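Local coordinates for SusD superfamily protein (Bacteroides fragilis, PDB 3L22) that probably binds glycans at the bacterial outer membrane as a member of the SusD family of sugar-binding proteins, at residues 426-429 against 430-434. Residues are numbered along the deposited sequence; the frame is centred on the assembly and turned at random.
Sequences WPIP and QVELL
Pro429 occupies the N-cap position of the short helix 430-435, close to the C-terminus of this SusD-family chain, and its carbonyl accepts the first bonds of the helix. Leu433 N reaches Pro429 O at 3.1 Å, nearly straight (160° at the hydrogen) and in the carbonyl plane. Glu432 N stands as near, 3.0 Å from Pro429 O, yet its N-H points off line and the bond is weak. The next bond of the helix, one residue along, runs from Leu434 N to Gln430 O.

Apolar contacts line part of this first turn. The Pro429 ring sets CG against Val431 CG2 at 3.8 Å, the two side chains meeting at a slant. Ile428, one residue before the cap, sends CG2 forward, anti to its own backbone N (chi1 of -61° for CG1), where it touches Leu433 CD2 at 4.0 Å and the aliphatic part of Glu432. Ile428 and Glu432 run side by side in the same direction.

The acid of Glu432 is engaged beyond the turn: OE1 accepts from the indole NE1 of Trp85, OE2 from the amide of Asn436, and OE2 also forms a salt bridge with Arg151. Trp85 belongs to helix 79-103, on which Ile428 and Pro429 also pack, so the turn is joined to that helix by both polar and apolar contacts.

Glu432 bends at chi2 (70°), which takes the carboxylate away from the loop while its CB and CG stay against Ile428, each 3.8 Å from Ile428 CG2.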
# COMPACT_ATOMS: atom_id res chain seq x y z
N TRP A 426 -3.74 11.31 -10.92
CA TRP A 426 -3.11 10.93 -12.16
C TRP A 426 -4.20 10.88 -13.24
O TRP A 426 -5.32 10.46 -12.96
CB TRP A 426 -2.49 9.55 -11.99
CG TRP A 426 -1.17 9.50 -11.30
CD1 TRP A 426 -0.54 10.51 -10.61
CD2 TRP A 426 -0.29 8.39 -11.28
NE1 TRP A 426 0.68 10.07 -10.16
CE2 TRP A 426 0.86 8.77 -10.57
CE3 TRP A 426 -0.35 7.10 -11.82
CZ2 TRP A 426 1.94 7.90 -10.35
CZ3 TRP A 426 0.75 6.22 -11.60
CH2 TRP A 426 1.85 6.63 -10.88
N PRO A 427 -3.88 11.31 -14.46
CA PRO A 427 -4.86 11.18 -15.53
C PRO A 427 -4.81 9.76 -16.11
O PRO A 427 -3.78 9.08 -16.02
CB PRO A 427 -4.38 12.20 -16.55
CG PRO A 427 -2.85 12.16 -16.39
CD PRO A 427 -2.64 11.97 -14.92
N ILE A 428 -5.92 9.33 -16.71
CA ILE A 428 -5.96 8.06 -17.40
C ILE A 428 -4.87 8.07 -18.49
O ILE A 428 -4.82 9.00 -19.26
CB ILE A 428 -7.34 7.79 -18.06
CG1 ILE A 428 -8.47 7.75 -17.01
CG2 ILE A 428 -7.26 6.47 -18.86
CD1 ILE A 428 -8.28 6.75 -15.86
N PRO A 429 -3.98 7.04 -18.51
CA PRO A 429 -2.81 7.14 -19.39
C PRO A 429 -3.09 6.92 -20.85
O PRO A 429 -4.07 6.27 -21.19
CB PRO A 429 -1.88 6.01 -18.89
CG PRO A 429 -2.83 5.04 -18.28
CD PRO A 429 -3.85 5.91 -17.59
N GLN A 430 -2.21 7.43 -21.68
CA GLN A 430 -2.30 7.25 -23.14
C GLN A 430 -2.45 5.79 -23.58
O GLN A 430 -3.16 5.53 -24.55
CB GLN A 430 -1.07 7.87 -23.83
CG GLN A 430 -1.03 7.79 -25.37
CD GLN A 430 -2.14 8.60 -26.08
OE1 GLN A 430 -2.99 9.24 -25.44
NE2 GLN A 430 -2.11 8.57 -27.41
N VAL A 431 -1.79 4.84 -22.89
CA VAL A 431 -1.94 3.42 -23.26
C VAL A 431 -3.41 3.00 -23.27
O VAL A 431 -3.85 2.31 -24.16
CB VAL A 431 -1.11 2.45 -22.38
CG1 VAL A 431 0.35 2.62 -22.67
CG2 VAL A 431 -1.40 2.63 -20.89
N GLU A 432 -4.18 3.46 -22.29
CA GLU A 432 -5.61 3.18 -22.25
C GLU A 432 -6.38 4.00 -23.29
O GLU A 432 -7.27 3.46 -23.99
CB GLU A 432 -6.15 3.45 -20.84
CG GLU A 432 -7.63 3.15 -20.60
CD GLU A 432 -7.99 1.66 -20.60
OE1 GLU A 432 -7.09 0.81 -20.60
OE2 GLU A 432 -9.20 1.36 -20.56
N LEU A 433 -6.06 5.28 -23.40
CA LEU A 433 -6.82 6.18 -24.27
C LEU A 433 -6.79 5.73 -25.73
O LEU A 433 -7.78 5.92 -26.44
CB LEU A 433 -6.31 7.63 -24.16
CG LEU A 433 -6.42 8.36 -22.80
CD1 LEU A 433 -5.88 9.78 -23.02
CD2 LEU A 433 -7.86 8.39 -22.28
N LEU A 434 -5.69 5.12 -26.15
CA LEU A 434 -5.56 4.59 -27.51
C LEU A 434 -6.52 3.44 -27.79
O LEU A 434 -7.05 3.34 -28.88
CB LEU A 434 -4.11 4.14 -27.80
CG LEU A 434 -3.06 5.26 -27.99
CD1 LEU A 434 -1.63 4.70 -27.88
CD2 LEU A 434 -3.25 5.99 -29.34